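Local coordinates for adhesion G-protein coupled receptor G6 (Danio rerio, PDB 6V55), which acts as an adhesion G-protein coupled receptor (Gpr126) linked to myelination, its large calcium-binding extracellular region probably serving to sense ligands or neighbouring cells, at residues N444-D452 with W460-T468. Sequence-based numbering, arbitrary orientation.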
ATOM      1  N   ASN A 444      25.867   4.516 -13.767  1.00 31.67           N
ATOM      2  CA  ASN A 444      24.528   4.747 -13.254  1.00 30.09           C
ATOM      3  C   ASN A 444      23.685   3.501 -13.457  1.00 30.92           C
ATOM      4  O   ASN A 444      23.709   2.886 -14.530  1.00 30.97           O
ATOM      5  CB  ASN A 444      23.869   5.947 -13.936  1.00 27.36           C
ATOM      6  CG  ASN A 444      24.507   7.250 -13.529  1.00 35.76           C
ATOM      7  OD1 ASN A 444      24.924   7.409 -12.379  1.00 40.63           O
ATOM      8  ND2 ASN A 444      24.620   8.180 -14.467  1.00 40.82           N
ATOM      9  N   LEU A 445      22.970   3.119 -12.406  1.00 32.22           N
ATOM     10  CA  LEU A 445      21.987   2.060 -12.523  1.00 31.11           C
ATOM     11  C   LEU A 445      20.843   2.546 -13.393  1.00 27.55           C
ATOM     12  O   LEU A 445      20.388   3.693 -13.265  1.00 23.85           O
ATOM     13  CB  LEU A 445      21.493   1.657 -11.141  1.00 34.02           C
ATOM     14  CG  LEU A 445      20.355   0.657 -11.000  1.00 33.67           C
ATOM     15  CD1 LEU A 445      20.807  -0.700 -11.473  1.00 31.55           C
ATOM     16  CD2 LEU A 445      19.970   0.612  -9.539  1.00 34.26           C
ATOM     17  N   MET A 446      20.433   1.685 -14.325  1.00 27.34           N
ATOM     18  CA  MET A 446      19.454   2.057 -15.339  1.00 27.23           C
ATOM     19  C   MET A 446      18.084   2.262 -14.709  1.00 32.76           C
ATOM     20  O   MET A 446      17.610   1.417 -13.938  1.00 40.24           O
ATOM     21  CB  MET A 446      19.383   0.986 -16.415  1.00 25.21           C
ATOM     22  CG  MET A 446      18.216   1.108 -17.327  1.00 26.69           C
ATOM     23  SD  MET A 446      18.796   1.630 -18.894  0.88 32.56           S
ATOM     24  CE  MET A 446      19.479   0.116 -19.492  1.00 35.77           C
ATOM     25  N   GLU A 447      17.480   3.406 -15.026  1.00 25.90           N
ATOM     26  CA  GLU A 447      16.295   3.889 -14.346  1.00 22.59           C
ATOM     27  C   GLU A 447      15.098   3.042 -14.732  1.00 26.16           C
ATOM     28  O   GLU A 447      14.966   2.619 -15.886  1.00 28.20           O
ATOM     29  CB  GLU A 447      16.053   5.354 -14.710  1.00 28.84           C
ATOM     30  CG  GLU A 447      17.202   6.318 -14.309  1.00 37.32           C
ATOM     31  CD  GLU A 447      18.360   6.426 -15.337  1.00 38.62           C
ATOM     32  OE1 GLU A 447      19.527   6.483 -14.896  1.00 37.96           O
ATOM     33  OE2 GLU A 447      18.109   6.424 -16.564  1.00 39.51           O
ATOM     34  N   ASN A 448      14.268   2.743 -13.733  1.00 25.83           N
ATOM     35  CA  ASN A 448      13.006   2.047 -13.925  1.00 22.77           C
ATOM     36  C   ASN A 448      12.062   2.859 -14.801  1.00 22.47           C
ATOM     37  O   ASN A 448      12.083   4.092 -14.773  1.00 29.25           O
ATOM     38  CB  ASN A 448      12.331   1.823 -12.570  1.00 22.88           C
ATOM     39  CG  ASN A 448      12.998   0.768 -11.762  1.00 19.04           C
ATOM     40  OD1 ASN A 448      13.758  -0.028 -12.292  1.00 19.17           O
ATOM     41  ND2 ASN A 448      12.703   0.732 -10.469  1.00 19.12           N
ATOM     42  N   CYS A 449      11.224   2.165 -15.578  1.00 18.55           N
ATOM     43  CA  CYS A 449      10.079   2.834 -16.184  1.00 19.30           C
ATOM     44  C   CYS A 449       9.114   3.244 -15.079  1.00 25.27           C
ATOM     45  O   CYS A 449       8.764   2.433 -14.219  1.00 29.62           O
ATOM     46  CB  CYS A 449       9.369   1.932 -17.187  1.00 18.33           C
ATOM     47  SG  CYS A 449      10.340   1.414 -18.613  0.48 18.47           S
ATOM     48  N   GLN A 450       8.723   4.515 -15.074  1.00 28.89           N
ATOM     49  CA  GLN A 450       7.850   5.029 -14.034  1.00 29.54           C
ATOM     50  C   GLN A 450       6.441   4.481 -14.202  1.00 26.09           C
ATOM     51  O   GLN A 450       6.059   4.011 -15.281  1.00 23.45           O
ATOM     52  CB  GLN A 450       7.822   6.561 -14.060  1.00 33.92           C
ATOM     53  CG  GLN A 450       9.139   7.205 -13.651  1.00 41.64           C
ATOM     54  CD  GLN A 450       9.574   6.823 -12.232  1.00 46.78           C
ATOM     55  OE1 GLN A 450      10.368   5.901 -12.049  1.00 50.62           O
ATOM     56  NE2 GLN A 450       9.067   7.541 -11.232  1.00 47.82           N
ATOM     57  N   ALA A 451       5.687   4.510 -13.100  1.00 25.13           N
ATOM     58  CA  ALA A 451       4.260   4.226 -13.146  1.00 23.68           C
ATOM     59  C   ALA A 451       3.548   5.230 -14.040  1.00 27.12           C
ATOM     60  O   ALA A 451       3.873   6.419 -14.024  1.00 27.50           O
ATOM     61  CB  ALA A 451       3.669   4.263 -11.749  1.00 17.82           C
ATOM     62  N   ASP A 452       2.599   4.737 -14.847  1.00 29.16           N
ATOM     63  CA  ASP A 452       2.116   5.475 -16.015  1.00 27.98           C
ATOM     64  C   ASP A 452       0.776   4.908 -16.479  1.00 26.70           C
ATOM     65  O   ASP A 452       0.655   3.692 -16.664  1.00 26.94           O
ATOM     66  CB  ASP A 452       3.150   5.393 -17.148  1.00 26.81           C
ATOM     67  CG  ASP A 452       2.695   6.101 -18.403  1.00 29.46           C
ATOM     68  OD1 ASP A 452       2.454   7.327 -18.307  1.00 30.07           O
ATOM     69  OD2 ASP A 452       2.580   5.450 -19.479  1.00 28.06           O
ATOM     70  N   TRP A 460      -0.189   1.191 -15.194  1.00 23.49           N
ATOM     71  CA  TRP A 460       0.940   0.278 -15.192  1.00 23.50           C
ATOM     72  C   TRP A 460       1.862   0.650 -14.050  1.00 24.64           C
ATOM     73  O   TRP A 460       2.187   1.828 -13.906  1.00 27.77           O
ATOM     74  CB  TRP A 460       1.688   0.361 -16.515  1.00 17.59           C
ATOM     75  CG  TRP A 460       0.810   0.190 -17.701  1.00 17.52           C
ATOM     76  CD1 TRP A 460       0.198   1.176 -18.436  1.00 17.46           C
ATOM     77  CD2 TRP A 460       0.419  -1.050 -18.294  1.00 17.56           C
ATOM     78  NE1 TRP A 460      -0.563   0.621 -19.443  1.00 17.44           N
ATOM     79  CE2 TRP A 460      -0.438  -0.743 -19.383  1.00 17.49           C
ATOM     80  CE3 TRP A 460       0.688  -2.395 -17.997  1.00 17.66           C
ATOM     81  CZ2 TRP A 460      -1.009  -1.724 -20.182  1.00 17.52           C
ATOM     82  CZ3 TRP A 460       0.120  -3.377 -18.805  1.00 19.30           C
ATOM     83  CH2 TRP A 460      -0.719  -3.026 -19.889  1.00 18.78           C
ATOM     84  N   PRO A 461       2.276  -0.292 -13.202  1.00 21.72           N
ATOM     85  CA  PRO A 461       3.172   0.050 -12.087  1.00 24.32           C
ATOM     86  C   PRO A 461       4.618   0.215 -12.546  1.00 25.66           C
ATOM     87  O   PRO A 461       4.965  -0.072 -13.693  1.00 27.23           O
ATOM     88  CB  PRO A 461       3.020  -1.138 -11.128  1.00 22.03           C
ATOM     89  CG  PRO A 461       2.580  -2.278 -11.996  1.00 19.21           C
ATOM     90  CD  PRO A 461       1.813  -1.689 -13.147  1.00 17.82           C
ATOM     91  N   GLU A 462       5.450   0.712 -11.619  1.00 25.82           N
ATOM     92  CA  GLU A 462       6.878   0.945 -11.869  1.00 26.97           C
ATOM     93  C   GLU A 462       7.577  -0.375 -12.134  1.00 24.26           C
ATOM     94  O   GLU A 462       7.251  -1.390 -11.513  1.00 24.15           O
ATOM     95  CB  GLU A 462       7.527   1.626 -10.654  1.00 29.59           C
ATOM     96  CG  GLU A 462       8.911   2.236 -10.870  1.00 31.92           C
ATOM     97  CD  GLU A 462       9.569   2.630  -9.555  1.00 36.61           C
ATOM     98  OE1 GLU A 462       8.829   2.895  -8.587  1.00 38.05           O
ATOM     99  OE2 GLU A 462      10.818   2.667  -9.479  1.00 42.17           O
ATOM    100  N   SER A 463       8.501  -0.387 -13.096  1.00 23.37           N
ATOM    101  CA  SER A 463       9.075  -1.660 -13.517  1.00 26.36           C
ATOM    102  C   SER A 463      10.556  -1.540 -13.821  1.00 30.77           C
ATOM    103  O   SER A 463      10.993  -0.582 -14.461  1.00 36.56           O
ATOM    104  CB  SER A 463       8.372  -2.209 -14.758  1.00 27.89           C
ATOM    105  OG  SER A 463       6.965  -2.163 -14.609  1.00 34.52           O
ATOM    106  N   ARG A 464      11.306  -2.568 -13.428  1.00 33.53           N
ATOM    107  CA  ARG A 464      12.690  -2.757 -13.846  1.00 30.80           C
ATOM    108  C   ARG A 464      12.743  -3.028 -15.356  1.00 27.93           C
ATOM    109  O   ARG A 464      11.734  -3.416 -15.949  1.00 28.39           O
ATOM    110  CB  ARG A 464      13.312  -3.900 -13.029  1.00 30.43           C
ATOM    111  CG  ARG A 464      13.520  -3.532 -11.557  1.00 32.71           C
ATOM    112  CD  ARG A 464      14.391  -4.535 -10.805  1.00 41.92           C
ATOM    113  NE  ARG A 464      13.628  -5.202  -9.740  1.00 46.99           N
ATOM    114  CZ  ARG A 464      13.902  -5.140  -8.435  1.00 46.25           C
ATOM    115  NH1 ARG A 464      14.954  -4.449  -7.994  1.00 47.51           N
ATOM    116  NH2 ARG A 464      13.120  -5.784  -7.567  1.00 43.43           N
ATOM    117  N   PRO A 465      13.877  -2.742 -16.015  1.00 28.30           N
ATOM    118  CA  PRO A 465      13.994  -3.028 -17.460  1.00 24.92           C
ATOM    119  C   PRO A 465      13.863  -4.510 -17.804  1.00 26.56           C
ATOM    120  O   PRO A 465      14.367  -5.378 -17.085  1.00 30.74           O
ATOM    121  CB  PRO A 465      15.398  -2.521 -17.803  1.00 23.17           C
ATOM    122  CG  PRO A 465      15.642  -1.446 -16.829  1.00 22.21           C
ATOM    123  CD  PRO A 465      14.964  -1.847 -15.555  1.00 27.59           C
ATOM    124  N   THR A 466      13.188  -4.756 -18.945  1.00 28.64           N
ATOM    125  CA  THR A 466      12.768  -6.038 -19.563  1.00 30.71           C
ATOM    126  C   THR A 466      11.680  -6.768 -18.766  1.00 32.09           C
ATOM    127  O   THR A 466      11.331  -7.903 -19.101  1.00 38.32           O
ATOM    128  CB  THR A 466      13.926  -7.013 -19.869  1.00 29.81           C
ATOM    129  OG1 THR A 466      14.307  -7.689 -18.670  1.00 28.17           O
ATOM    130  CG2 THR A 466      15.156  -6.302 -20.498  1.00 19.90           C
ATOM    131  N   VAL A 467      11.089  -6.133 -17.753  1.00 29.42           N
ATOM    132  CA  VAL A 467       9.929  -6.676 -17.049  1.00 30.49           C
ATOM    133  C   VAL A 467       8.682  -6.358 -17.864  1.00 32.90           C
ATOM    134  O   VAL A 467       8.515  -5.223 -18.325  1.00 32.42           O
ATOM    135  CB  VAL A 467       9.831  -6.080 -15.630  1.00 29.08           C
ATOM    136  CG1 VAL A 467       8.444  -6.231 -15.007  1.00 29.89           C
ATOM    137  CG2 VAL A 467      10.898  -6.660 -14.738  1.00 28.16           C
ATOM    138  N   THR A 468       7.822  -7.360 -18.069  1.00 34.68           N
ATOM    139  CA  THR A 468       6.488  -7.159 -18.622  1.00 30.81           C
ATOM    140  C   THR A 468       5.463  -7.231 -17.494  1.00 28.16           C
ATOM    141  O   THR A 468       5.486  -8.173 -16.694  1.00 28.86           O
ATOM    142  CB  THR A 468       6.199  -8.204 -19.704  1.00 26.82           C
ATOM    143  OG1 THR A 468       7.058  -7.957 -20.818  1.00 26.04           O
ATOM    144  CG2 THR A 468       4.744  -8.138 -20.183  1.00 28.01           C
TER
HETATM  145  O   HOH W   1      12.017   4.856  -9.409  1.00 33.90           O
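The side-chain polar link between the two segments joins N448 to E462: ND2 of N448 donates to OE2 of E462 at 2.9 Å along an almost straight path (175° at the hydrogen). The acceptor lies in the plane of the N448 amide, whereas the amide meets OE2 on its anti side and well out of the carboxylate plane, the two flat groups being 58° apart. E462 reaches this position because its CG is anti to the backbone N (chi1 -166°) and the chain stays extended, crossing N448 at about a right angle. A water may link the same OE2 to Q450 OE1, though one leg is very short and the other long. The other end of the N448 amide, OD1, rests 3.3 Å from R464 CA. With the amide cut back to an alanine here, E462 OE2 is likely to lose its straight N-H donor, and the carboxylate would be freer to turn.

Backbone bonding is antiparallel and interrupted. C449 and S463 form a hydrogen-bonded pair, C449 N to S463 O and S463 N to C449 O, both 3.0 Å, the bond from C449 N being clearly bent. D452 and W460 make a second such pair, and next to it A451 CA-H approaches W460 O at 3.3 Å. D452 O also lies at the edge of the W460 indole, in its plane, 3.1 Å from CD1; W460 NE1 bonds instead to F454 O, and D452 OD2 pairs with R483.

Apolar contact is confined to one end, where M446 CG meets P465 CG at 3.7 Å, both residues also touching I487.

C449 continues into a disulfide with C485, and W496 packs on C449, D452 and S463. This small, disulfide-stapled assembly of short antiparallel strands, into which strand 436-445 of the preceding five-stranded sheet runs, is consistent with the hormone receptor (HormR) domain of adhesion receptors.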